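Local atomic coordinates of lysyl oxidase (Pichia pastoris, PDB entry 1W7C), a protein that probably catalyses the oxidative deamination of primary amines, including lysine side chains, using a copper(II) ion and a topaquinone cofactor. Residues 311-316 with 397-402; 367-370 with 374-377; 338-343 with 440-445; 572-577 with 646-651. All coordinates share one frame; numbering follows the deposited sequence. Where two conformers were deposited one is given.

Interaction 1 of 4, residues 311-316 with 397-402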
loop_
_atom_site.group_PDB
_atom_site.type_symbol
_atom_site.label_atom_id
_atom_site.label_comp_id
_atom_site.label_asym_id
_atom_site.label_seq_id
_atom_site.Cartn_x
_atom_site.Cartn_y
_atom_site.Cartn_z
ATOM N N THR A 311 16.149 20.231 -2.581
ATOM C CA THR A 311 15.326 20.260 -1.371
ATOM C C THR A 311 15.392 21.635 -0.698
ATOM O O THR A 311 16.316 22.415 -0.891
ATOM C CB THR A 311 15.769 19.215 -0.321
ATOM O OG1 THR A 311 17.059 19.572 0.148
ATOM C CG2 THR A 311 15.826 17.792 -0.902
ATOM N N SER A 312 14.344 21.927 0.034
ATOM C CA SER A 312 14.219 23.128 0.831
ATOM C C SER A 312 13.562 22.761 2.135
ATOM O O SER A 312 12.812 21.799 2.204
ATOM C CB SER A 312 13.384 24.180 0.078
ATOM O OG SER A 312 13.287 25.356 0.852
ATOM N N TRP A 313 13.812 23.569 3.164
ATOM C CA TRP A 313 13.291 23.305 4.507
ATOM C C TRP A 313 12.644 24.541 5.092
ATOM O O TRP A 313 13.226 25.640 5.045
ATOM C CB TRP A 313 14.462 22.879 5.411
ATOM C CG TRP A 313 13.992 22.355 6.728
ATOM C CD1 TRP A 313 13.765 23.079 7.880
ATOM C CD2 TRP A 313 13.711 20.994 7.048
ATOM N NE1 TRP A 313 13.346 22.237 8.884
ATOM C CE2 TRP A 313 13.300 20.954 8.395
ATOM C CE3 TRP A 313 13.779 19.785 6.329
ATOM C CZ2 TRP A 313 12.974 19.768 9.037
ATOM C CZ3 TRP A 313 13.468 18.597 6.984
ATOM C CH2 TRP A 313 13.055 18.602 8.313
ATOM N N SER A 314 11.463 24.364 5.678
ATOM C CA SER A 314 10.787 25.431 6.411
ATOM C C SER A 314 10.391 24.994 7.799
ATOM O O SER A 314 10.166 23.810 8.061
ATOM C CB SER A 314 9.546 25.905 5.670
ATOM O OG SER A 314 8.479 24.957 5.755
ATOM N N ARG A 315 10.304 25.981 8.688
ATOM C CA ARG A 315 9.804 25.757 10.029
ATOM C C ARG A 315 8.372 25.213 10.011
ATOM O O ARG A 315 8.037 24.281 10.758
ATOM C CB ARG A 315 9.900 27.074 10.803
ATOM C CG ARG A 315 9.229 27.075 12.138
ATOM C CD ARG A 315 7.855 27.820 12.105
ATOM N NE ARG A 315 7.167 27.725 13.383
ATOM C CZ ARG A 315 5.911 27.453 13.549
ATOM N NH1 ARG A 315 5.095 27.289 12.512
ATOM N NH2 ARG A 315 5.429 27.376 14.771
ATOM N N ASP A 316 7.530 25.753 9.142
ATOM C CA ASP A 316 6.133 25.339 9.137
ATOM C C ASP A 316 5.962 23.865 8.744
ATOM O O ASP A 316 5.213 23.142 9.403
ATOM C CB ASP A 316 5.303 26.155 8.152
ATOM C CG ASP A 316 5.058 27.598 8.573
ATOM O OD1 ASP A 316 5.381 27.999 9.728
ATOM O OD2 ASP A 316 4.564 28.395 7.733
ATOM N N LEU A 397 21.228 16.049 11.234
ATOM C CA LEU A 397 20.467 14.815 11.066
ATOM C C LEU A 397 18.969 15.113 10.861
ATOM O O LEU A 397 18.087 14.402 11.336
ATOM C CB LEU A 397 20.725 13.850 12.222
ATOM C CG LEU A 397 22.079 13.069 12.222
ATOM C CD1 LEU A 397 23.345 13.806 11.852
ATOM C CD2 LEU A 397 22.164 12.360 13.529
ATOM N N SER A 398 18.686 16.177 10.105
ATOM C CA SER A 398 17.332 16.656 9.896
ATOM C C SER A 398 16.535 15.836 8.867
ATOM O O SER A 398 15.348 15.598 9.056
ATOM C CB SER A 398 17.383 18.121 9.443
ATOM O OG SER A 398 16.101 18.634 9.194
ATOM N N TYR A 399 17.195 15.437 7.797
ATOM C CA TYR A 399 16.624 14.499 6.858
ATOM C C TYR A 399 17.693 13.559 6.389
ATOM O O TYR A 399 18.876 13.840 6.521
ATOM C CB TYR A 399 15.872 15.187 5.714
ATOM C CG TYR A 399 16.707 15.992 4.729
ATOM C CD1 TYR A 399 17.185 15.417 3.575
ATOM C CD2 TYR A 399 16.953 17.327 4.931
ATOM C CE1 TYR A 399 17.877 16.160 2.629
ATOM C CE2 TYR A 399 17.645 18.093 3.990
ATOM C CZ TYR A 399 18.111 17.498 2.837
ATOM O OH TYR A 399 18.798 18.227 1.892
ATOM N N CYS A 400 17.280 12.399 5.897
ATOM C CA CYS A 400 18.226 11.405 5.410
ATOM C C CYS A 400 17.871 10.983 4.004
ATOM O O CYS A 400 16.700 11.078 3.578
ATOM C CB CYS A 400 18.296 10.159 6.321
ATOM S SG CYS A 400 16.808 9.112 6.203
ATOM N N VAL A 401 18.896 10.509 3.303
ATOM C CA VAL A 401 18.796 10.013 1.959
ATOM C C VAL A 401 19.439 8.644 1.889
ATOM O O VAL A 401 20.560 8.467 2.353
ATOM C CB VAL A 401 19.509 10.983 0.998
ATOM C CG1 VAL A 401 19.419 10.477 -0.455
ATOM C CG2 VAL A 401 18.933 12.426 1.152
ATOM N N PHE A 402 18.740 7.655 1.352
ATOM C CA PHE A 402 19.267 6.313 1.247
ATOM C C PHE A 402 18.707 5.567 0.058
ATOM O O PHE A 402 17.591 5.838 -0.405
ATOM C CB PHE A 402 19.061 5.481 2.535
ATOM C CG PHE A 402 17.612 5.223 2.896
ATOM C CD1 PHE A 402 16.903 6.149 3.636
ATOM C CD2 PHE A 402 16.992 4.034 2.527
ATOM C CE1 PHE A 402 15.583 5.916 4.005
ATOM C CE2 PHE A 402 15.665 3.790 2.897
ATOM C CZ PHE A 402 14.970 4.729 3.632
#

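Interaction 2 of 4, residues 367-370 with 374-377. Unlike the reference sequence in segment 374-377: Ser377 (reference Ala).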
loop_
_atom_site.group_PDB
_atom_site.type_symbol
_atom_site.label_atom_id
_atom_site.label_comp_id
_atom_site.label_asym_id
_atom_site.label_seq_id
_atom_site.Cartn_x
_atom_site.Cartn_y
_atom_site.Cartn_z
ATOM N N PHE A 367 13.068 17.297 15.920
ATOM C CA PHE A 367 14.270 16.628 16.419
ATOM C C PHE A 367 15.062 15.960 15.316
ATOM O O PHE A 367 14.566 15.752 14.220
ATOM C CB PHE A 367 13.900 15.519 17.408
ATOM C CG PHE A 367 13.116 15.972 18.611
ATOM C CD1 PHE A 367 11.724 16.018 18.577
ATOM C CD2 PHE A 367 13.770 16.246 19.814
ATOM C CE1 PHE A 367 11.003 16.387 19.693
ATOM C CE2 PHE A 367 13.050 16.613 20.946
ATOM C CZ PHE A 367 11.667 16.673 20.893
ATOM N N SER A 368 16.291 15.576 15.639
ATOM C CA SER A 368 17.158 14.809 14.735
ATOM C C SER A 368 16.630 13.372 14.561
ATOM O O SER A 368 15.926 12.837 15.433
ATOM C CB SER A 368 18.581 14.742 15.298
ATOM O OG SER A 368 19.174 16.013 15.368
ATOM N N LEU A 369 17.035 12.754 13.455
ATOM C CA LEU A 369 16.843 11.326 13.184
ATOM C C LEU A 369 17.850 10.498 13.988
ATOM O O LEU A 369 18.987 10.897 14.168
ATOM C CB LEU A 369 17.035 11.056 11.686
ATOM C CG LEU A 369 16.012 11.670 10.769
ATOM C CD1 LEU A 369 16.544 11.793 9.355
ATOM C CD2 LEU A 369 14.753 10.884 10.807
ATOM N N VAL A 370 17.412 9.323 14.434
ATOM C CA VAL A 370 18.269 8.355 15.157
ATOM C C VAL A 370 18.937 7.460 14.135
ATOM O O VAL A 370 18.274 6.641 13.498
ATOM C CB VAL A 370 17.456 7.524 16.129
ATOM C CG1 VAL A 370 18.349 6.524 16.824
ATOM C CG2 VAL A 370 16.697 8.465 17.145
ATOM N N ASP A 374 15.998 5.033 12.608
ATOM C CA ASP A 374 15.068 5.844 11.842
ATOM C C ASP A 374 15.323 5.759 10.335
ATOM O O ASP A 374 14.372 5.894 9.555
ATOM C CB ASP A 374 15.083 7.308 12.273
ATOM C CG ASP A 374 14.346 7.572 13.564
ATOM O OD1 ASP A 374 13.445 6.798 13.966
ATOM O OD2 ASP A 374 14.653 8.588 14.238
ATOM N N CYS A 375 16.581 5.614 9.958
ATOM C CA CYS A 375 17.019 5.403 8.585
ATOM C C CYS A 375 18.025 4.282 8.598
ATOM O O CYS A 375 18.746 4.080 9.616
ATOM C CB CYS A 375 17.685 6.670 8.012
ATOM S SG CYS A 375 16.615 8.137 8.031
ATOM N N PRO A 376 18.175 3.551 7.503
ATOM C CA PRO A 376 19.258 2.556 7.440
ATOM C C PRO A 376 20.636 3.170 7.624
ATOM O O PRO A 376 20.895 4.362 7.424
ATOM C CB PRO A 376 19.099 1.945 6.033
ATOM C CG PRO A 376 17.692 2.274 5.631
ATOM C CD PRO A 376 17.391 3.573 6.261
ATOM N N SER A 377 21.549 2.312 8.042
ATOM C CA SER A 377 22.923 2.699 8.337
ATOM C C SER A 377 23.683 3.254 7.101
ATOM O O SER A 377 24.644 4.001 7.252
ATOM C CB SER A 377 23.678 1.516 8.958
ATOM O OG SER A 377 23.081 1.139 10.200
HETATM O O HOH W 1 13.211 11.114 14.526
#

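Interaction 3 of 4, residues 338-343 with 440-445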
loop_
_atom_site.group_PDB
_atom_site.type_symbol
_atom_site.label_atom_id
_atom_site.label_comp_id
_atom_site.label_asym_id
_atom_site.label_seq_id
_atom_site.Cartn_x
_atom_site.Cartn_y
_atom_site.Cartn_z
ATOM N N GLN A 338 1.753 20.587 2.859
ATOM C CA GLN A 338 1.163 21.872 3.180
ATOM C C GLN A 338 0.620 21.995 4.590
ATOM O O GLN A 338 0.680 23.061 5.185
ATOM C CB GLN A 338 -0.008 22.140 2.219
ATOM C CG GLN A 338 0.480 22.363 0.829
ATOM C CD GLN A 338 1.203 23.655 0.673
ATOM O OE1 GLN A 338 0.711 24.703 1.092
ATOM N NE2 GLN A 338 2.390 23.589 0.087
ATOM N N GLU A 339 0.049 20.916 5.097
ATOM C CA GLU A 339 -0.705 20.956 6.369
ATOM C C GLU A 339 -0.990 19.552 6.800
ATOM O O GLU A 339 -1.097 18.640 5.977
ATOM C CB GLU A 339 -1.994 21.748 6.238
ATOM C CG GLU A 339 -2.901 21.885 7.460
ATOM C CD GLU A 339 -2.257 22.592 8.659
ATOM O OE1 GLU A 339 -1.304 22.044 9.269
ATOM O OE2 GLU A 339 -2.770 23.691 9.038
ATOM N N LEU A 340 -1.091 19.388 8.102
ATOM C CA LEU A 340 -1.530 18.146 8.720
ATOM C C LEU A 340 -2.475 18.520 9.839
ATOM O O LEU A 340 -2.128 19.340 10.703
ATOM C CB LEU A 340 -0.397 17.291 9.306
ATOM C CG LEU A 340 0.888 17.046 8.638
ATOM C CD1 LEU A 340 1.762 18.251 8.831
ATOM C CD2 LEU A 340 1.544 15.778 9.279
ATOM N N ILE A 341 -3.651 17.919 9.846
ATOM C CA ILE A 341 -4.675 18.166 10.866
ATOM C C ILE A 341 -4.938 16.892 11.653
ATOM O O ILE A 341 -4.776 15.766 11.150
ATOM C CB ILE A 341 -6.003 18.737 10.297
ATOM C CG1 ILE A 341 -6.616 17.759 9.297
ATOM C CG2 ILE A 341 -5.719 20.121 9.717
ATOM C CD1 ILE A 341 -8.069 18.129 8.894
ATOM N N ALA A 342 -5.347 17.087 12.893
ATOM C CA ALA A 342 -5.809 15.998 13.723
ATOM C C ALA A 342 -7.073 16.466 14.405
ATOM O O ALA A 342 -7.019 17.367 15.265
ATOM C CB ALA A 342 -4.762 15.590 14.743
ATOM N N GLU A 343 -8.216 15.926 13.976
ATOM C CA GLU A 343 -9.508 16.413 14.362
ATOM C C GLU A 343 -10.252 15.324 15.145
ATOM O O GLU A 343 -10.550 14.259 14.590
ATOM C CB GLU A 343 -10.314 16.786 13.116
ATOM C CG GLU A 343 -11.697 17.352 13.420
ATOM C CD GLU A 343 -12.565 17.545 12.203
ATOM O OE1 GLU A 343 -13.601 18.220 12.358
ATOM O OE2 GLU A 343 -12.265 16.951 11.142
ATOM N N TYR A 440 5.458 11.576 13.154
ATOM C CA TYR A 440 5.076 11.446 11.752
ATOM C C TYR A 440 6.311 11.167 10.917
ATOM O O TYR A 440 7.304 11.887 10.979
ATOM C CB TYR A 440 4.424 12.724 11.247
ATOM C CG TYR A 440 3.110 12.995 11.904
ATOM C CD1 TYR A 440 1.985 12.291 11.520
ATOM C CD2 TYR A 440 2.976 13.962 12.901
ATOM C CE1 TYR A 440 0.737 12.525 12.109
ATOM C CE2 TYR A 440 1.716 14.211 13.499
ATOM C CZ TYR A 440 0.602 13.489 13.090
ATOM O OH TYR A 440 -0.617 13.702 13.678
ATOM N N ASN A 441 6.224 10.114 10.121
ATOM C CA ASN A 441 7.334 9.596 9.355
ATOM C C ASN A 441 7.010 9.806 7.889
ATOM O O ASN A 441 6.069 9.188 7.368
ATOM C CB ASN A 441 7.491 8.119 9.722
ATOM C CG ASN A 441 8.696 7.480 9.101
ATOM O OD1 ASN A 441 9.190 7.927 8.051
ATOM N ND2 ASN A 441 9.203 6.431 9.766
ATOM N N PHE A 442 7.768 10.690 7.233
ATOM C CA PHE A 442 7.509 11.100 5.846
ATOM C C PHE A 442 8.549 10.467 4.949
ATOM O O PHE A 442 9.749 10.548 5.238
ATOM C CB PHE A 442 7.598 12.617 5.701
ATOM C CG PHE A 442 6.612 13.386 6.563
ATOM C CD1 PHE A 442 7.073 14.005 7.717
ATOM C CD2 PHE A 442 5.276 13.495 6.245
ATOM C CE1 PHE A 442 6.198 14.712 8.519
ATOM C CE2 PHE A 442 4.427 14.197 7.039
ATOM C CZ PHE A 442 4.886 14.797 8.183
ATOM N N LEU A 443 8.106 9.837 3.864
ATOM C CA LEU A 443 9.009 9.172 2.937
ATOM C C LEU A 443 8.636 9.550 1.502
ATOM O O LEU A 443 7.479 9.570 1.139
ATOM C CB LEU A 443 8.949 7.655 3.138
ATOM C CG LEU A 443 9.926 6.842 2.324
ATOM C CD1 LEU A 443 11.358 7.098 2.746
ATOM C CD2 LEU A 443 9.610 5.373 2.445
ATOM N N TYR A 444 9.668 9.796 0.701
ATOM C CA TYR A 444 9.591 10.069 -0.718
ATOM C C TYR A 444 10.506 9.020 -1.379
ATOM O O TYR A 444 11.705 8.999 -1.117
ATOM C CB TYR A 444 10.034 11.511 -1.010
ATOM C CG TYR A 444 9.189 12.519 -0.327
ATOM C CD1 TYR A 444 9.396 12.867 0.995
ATOM C CD2 TYR A 444 8.120 13.116 -0.988
ATOM C CE1 TYR A 444 8.529 13.748 1.669
ATOM C CE2 TYR A 444 7.274 13.997 -0.331
ATOM C CZ TYR A 444 7.498 14.348 0.970
ATOM O OH TYR A 444 6.632 15.248 1.563
ATOM N N LYS A 445 9.914 8.177 -2.242
ATOM C CA LYS A 445 10.579 7.003 -2.790
ATOM C C LYS A 445 10.526 7.071 -4.314
ATOM O O LYS A 445 9.439 7.139 -4.908
ATOM C CB LYS A 445 9.837 5.773 -2.271
ATOM C CG LYS A 445 10.471 4.463 -2.755
ATOM C CD LYS A 445 9.631 3.234 -2.364
ATOM C CE LYS A 445 9.661 2.944 -0.845
ATOM N NZ LYS A 445 10.989 2.583 -0.304
HETATM O O HOH W 2 -2.402 14.331 11.535
#

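Interaction 4 of 4, residues 572-577 with 646-651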
loop_
_atom_site.group_PDB
_atom_site.type_symbol
_atom_site.label_atom_id
_atom_site.label_comp_id
_atom_site.label_asym_id
_atom_site.label_seq_id
_atom_site.Cartn_x
_atom_site.Cartn_y
_atom_site.Cartn_z
ATOM N N TYR A 572 1.121 11.816 -16.546
ATOM C CA TYR A 572 1.404 11.145 -15.287
ATOM C C TYR A 572 0.077 10.818 -14.634
ATOM O O TYR A 572 -0.865 11.620 -14.640
ATOM C CB TYR A 572 2.306 11.986 -14.342
ATOM C CG TYR A 572 3.762 11.587 -14.375
ATOM C CD1 TYR A 572 4.567 11.872 -15.473
ATOM C CD2 TYR A 572 4.340 10.897 -13.317
ATOM C CE1 TYR A 572 5.876 11.456 -15.513
ATOM C CE2 TYR A 572 5.672 10.499 -13.340
ATOM C CZ TYR A 572 6.457 10.767 -14.447
ATOM O OH TYR A 572 7.766 10.390 -14.529
ATOM N N ASN A 573 0.024 9.604 -14.090
ATOM C CA ASN A 573 -1.148 9.119 -13.351
ATOM C C ASN A 573 -0.912 9.351 -11.875
ATOM O O ASN A 573 0.105 8.919 -11.350
ATOM C CB ASN A 573 -1.326 7.628 -13.714
ATOM C CG ASN A 573 -2.300 6.846 -12.855
ATOM O OD1 ASN A 573 -2.076 5.631 -12.681
ATOM N ND2 ASN A 573 -3.369 7.439 -12.409
ATOM N N ILE A 574 -1.881 10.032 -11.258
ATOM C CA ILE A 574 -1.931 10.175 -9.793
ATOM C C ILE A 574 -2.737 8.987 -9.281
ATOM O O ILE A 574 -3.961 8.936 -9.475
ATOM C CB ILE A 574 -2.586 11.490 -9.360
ATOM C CG1 ILE A 574 -1.916 12.695 -10.036
ATOM C CG2 ILE A 574 -2.529 11.598 -7.842
ATOM C CD1 ILE A 574 -2.585 14.027 -9.712
ATOM N N MET A 575 -2.033 8.029 -8.664
ATOM C CA MET A 575 -2.599 6.709 -8.315
ATOM C C MET A 575 -2.705 6.663 -6.782
ATOM O O MET A 575 -1.694 6.723 -6.100
ATOM C CB MET A 575 -1.604 5.638 -8.826
ATOM C CG MET A 575 -2.029 4.246 -8.464
ATOM S SD MET A 575 -0.832 2.987 -8.968
ATOM C CE MET A 575 -0.125 3.756 -10.271
ATOM N N PRO A 576 -3.903 6.526 -6.230
ATOM C CA PRO A 576 -4.007 6.392 -4.772
ATOM C C PRO A 576 -3.474 5.060 -4.279
ATOM O O PRO A 576 -3.603 4.060 -4.951
ATOM C CB PRO A 576 -5.495 6.497 -4.506
ATOM C CG PRO A 576 -6.135 5.994 -5.798
ATOM C CD PRO A 576 -5.219 6.464 -6.913
ATOM N N GLY A 577 -2.815 5.080 -3.138
ATOM C CA GLY A 577 -2.506 3.883 -2.380
ATOM C C GLY A 577 -3.440 3.862 -1.186
ATOM O O GLY A 577 -4.552 4.374 -1.202
ATOM N N ALA A 646 -2.239 19.931 -8.477
ATOM C CA ALA A 646 -3.071 18.978 -7.754
ATOM C C ALA A 646 -2.738 19.098 -6.275
ATOM O O ALA A 646 -1.617 19.039 -5.878
ATOM C CB ALA A 646 -2.842 17.557 -8.238
ATOM N N TRP A 647 -3.787 19.247 -5.482
ATOM C CA TRP A 647 -3.669 19.308 -4.013
ATOM C C TRP A 647 -4.246 17.963 -3.552
ATOM O O TRP A 647 -5.468 17.751 -3.636
ATOM C CB TRP A 647 -4.496 20.506 -3.472
ATOM C CG TRP A 647 -4.135 21.835 -4.077
ATOM C CD1 TRP A 647 -4.663 22.333 -5.199
ATOM C CD2 TRP A 647 -3.227 22.847 -3.570
ATOM N NE1 TRP A 647 -4.107 23.555 -5.481
ATOM C CE2 TRP A 647 -3.225 23.900 -4.496
ATOM C CE3 TRP A 647 -2.376 22.931 -2.465
ATOM C CZ2 TRP A 647 -2.469 25.060 -4.326
ATOM C CZ3 TRP A 647 -1.617 24.082 -2.282
ATOM C CH2 TRP A 647 -1.653 25.137 -3.225
ATOM N N VAL A 648 -3.339 17.070 -3.131
ATOM C CA VAL A 648 -3.633 15.678 -2.910
ATOM C C VAL A 648 -3.616 15.374 -1.433
ATOM O O VAL A 648 -2.674 15.721 -0.740
ATOM C CB VAL A 648 -2.626 14.759 -3.642
ATOM C CG1 VAL A 648 -3.009 13.340 -3.425
ATOM C CG2 VAL A 648 -2.570 15.108 -5.126
ATOM N N ASN A 649 -4.682 14.751 -0.926
ATOM C CA ASN A 649 -4.778 14.410 0.473
ATOM C C ASN A 649 -4.511 12.943 0.781
ATOM O O ASN A 649 -4.888 12.038 0.023
ATOM C CB ASN A 649 -6.158 14.778 1.024
ATOM C CG ASN A 649 -6.407 16.245 0.964
ATOM O OD1 ASN A 649 -5.474 17.047 1.142
ATOM N ND2 ASN A 649 -7.662 16.623 0.700
ATOM N N LEU A 650 -3.870 12.736 1.927
ATOM C CA LEU A 650 -3.711 11.424 2.566
ATOM C C LEU A 650 -4.327 11.504 3.930
ATOM O O LEU A 650 -4.278 12.536 4.587
ATOM C CB LEU A 650 -2.222 11.090 2.675
ATOM C CG LEU A 650 -1.486 10.802 1.371
ATOM C CD1 LEU A 650 -0.065 10.436 1.626
ATOM C CD2 LEU A 650 -2.186 9.720 0.579
ATOM N N GLY A 651 -4.844 10.401 4.423
ATOM C CA GLY A 651 -5.499 10.451 5.707
ATOM C C GLY A 651 -5.678 9.114 6.358
ATOM O O GLY A 651 -5.438 8.077 5.739
#

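Interaction 1 of 4, residues 311-316 with 397-402
Strand 311-314, carrying Thr311 and Trp313, faces strand 398-402, carrying Ser398 and Tyr399; the axes of these short segments come within 10.1 Å and run at 157°, close to antiparallel. At that spacing the two backbones do not bond, and side chains fill the gap. Thr311 and Tyr399 reach for each other from opposite directions. Thr311 OG1 and Tyr399 OH are hydrogen-bonded at 2.8 Å. Tyr399 OH is also hydrogen-bonded to Glu300 OE1, so the phenol end has two partners in a buried place. Trp313 has CG anti to its backbone N (chi1 -170°), which carries the indole across the gap. Ser398 OG sits over one face of it, toward the rim of the six-membered ring, 3.2 Å from Trp313 CH2. This hydroxyl is hydrogen-bonded to Thr384 OG1. Ser398 and Tyr399 form a classic beta bulge against strand 380-388, consistent with two successive residues both turning toward Trp313. The contact belongs to the beta-sandwich of the copper amine oxidase domain. The indole is fixed in its turn by a hydrogen bond from Trp313 NE1 to Gly364 O. Replacing Trp313 with alanine would probably open a gap between the strands and leave Gly364 O without its indole donor. Trp313 CZ3 also packs 4.2 Å from Tyr399 CD2, and Phe431 meets the indole edge-to-face.

Interaction 2 of 4, residues 367-370 with 374-377
Asp374 and Val370 meet at a slant, the carboxylate of one lying against the backbone and CB of the other. The Asp374 CG is anti to its own carbonyl carbon and beside its own N (chi1 -77°). This folds the carboxylate back over the turn. Val370 N then reaches Asp374 OD2 at 2.9 Å, and the N-H points almost straight at it (172°). The donor comes from the anti side of the carboxylate and stands 34° out of its plane. Asp374 OD2 also packs 3.5 Å from Val370 CB. In return Asp374 N donates to Val370 O at 2.9 Å. Leu369 sends its two branches to different neighbours. Its CD2 lies 3.9 Å from Asp374 CB, while its CD1 lies 3.9 Å from Cys375 SG, the sulfur bonded to Cys400. A water sits 2.9 Å from Asp374 OD2 and is a likely donor to it. The other oxygen, Asp374 OD1, forms a salt bridge with Arg412 of the second subunit, which would tend to keep the carboxylate ionised. With an alanine at Asp374, Val370 N would probably lose its acceptor and Arg412 of the second subunit its carboxylate. The bond from Asp374 N to Val370 O spans five residues. It marks an alpha-turn, locked by the aspartate side chain, in a loop that faces the partner subunit of the dimer.

Interaction 3 of 4, residues 338-343 with 440-445
Tyr440, the first residue of segment 440-445, meets Leu340 with the face of its ring. Leu340 CD2 stands over the ring centre, 4.1 Å from the centroid and 9° off the normal, a CH-pi contact. Leu340 CG lies beside its backbone N (chi1 -43°), which turns CD2 toward both Tyr440 and Phe442. A water 2.9 Å from Tyr440 OH donates to Ile341 O at 2.8 Å and ties in the phenol end. Tyr440 closes the Asn-Tyr-Asp-Tyr motif whose first tyrosine, Tyr438, becomes topaquinone. The nearest atoms of the Tyr440 and His490 side chains are about 3 Å apart. Asn441 turns to the other side of the strand, and its OD1 accepts a hydrogen bond from Arg430 NE. Phe442 returns to Leu340, but edge-on: the same CD2 lies near the plane of the ring, 3.7 Å from Phe442 CZ. One methyl thus fits over the face of one ring and against the edge of the next. Lys445 ends the segment in salt bridges to Glu406 and to Asp407 of the second subunit. Strand 440-446 runs between strands 418-433 and 452-458. Opposite it, strand 329-344 is paired with strand 488-498, which carries the copper ligands His488 and His490.

Interaction 4 of 4, residues 572-577 with 646-651
Asn649 ND2 is gripped by two backbone carbonyls, Ser600 O and Trp597 O, on the strand whose Ala646 and Val648 meet Ile574. Asn649 OD1 is hydrogen-bonded to Asn493 ND2, so both ends of the amide are held and its rotation is fixed. Asn649 and Trp647 point to one side of segment 646-651. Ala646 and Val648 point to the other, toward segment 572-577. The contact itself is wholly apolar, and no hydrogen bond crosses it. Ile574 does the work from its own strand, with one branch for each partner. Its CD1 touches Ala646 CB at 3.8 Å. Its CG2 lies more loosely against Val648 CG2, at 4.4 Å. CG1 lies beside the backbone N (chi1 -53°), and from there the extended chain (chi2 176°) carries the CD1 methyl out to Ala646. The short side chain of Ala646 lets that methyl come in close to the strand. The CA atoms of Ile574 and Val648 are 9.0 Å apart, a spacing at which side chains meet and backbones do not. Trp547 and Ile557 also pack on Ile574, and Phe673 and Val496 on Val648. A calcium site is near: the Ala646 side chain lies about 8 Å from the ion, which Leu498 and Ile644 help to bind. Strand 569-576 is paired with strands 553-559 and 670-678. Strand 642-654 pairs with strands 488-498, 504-518 and 602-606, and the two segments face each other across the layers in much the same direction.

From the N terminus, 311-316 opens interaction 1 and 338-343 opens interaction 3. Interaction 2 then opens and closes at 367-377, a short turn lying within both of these longer loops. Interaction 1 closes next, at 397-402. Interaction 3 closes only at 440-445, so the two cross. Interaction 4 follows in series, from 572-577 to 646-651. The Cys375-Cys400 disulfide joins interaction 2 to interaction 1, helped by a probable hydrogen bond between Leu369 and Leu397. Interaction 3 touches interaction 4 where Gln338 packs on Trp647. Interactions 1 and 2 tie the interface loop to the strands beside it; interactions 3 and 4 join facing strands, near copper and near calcium respectively.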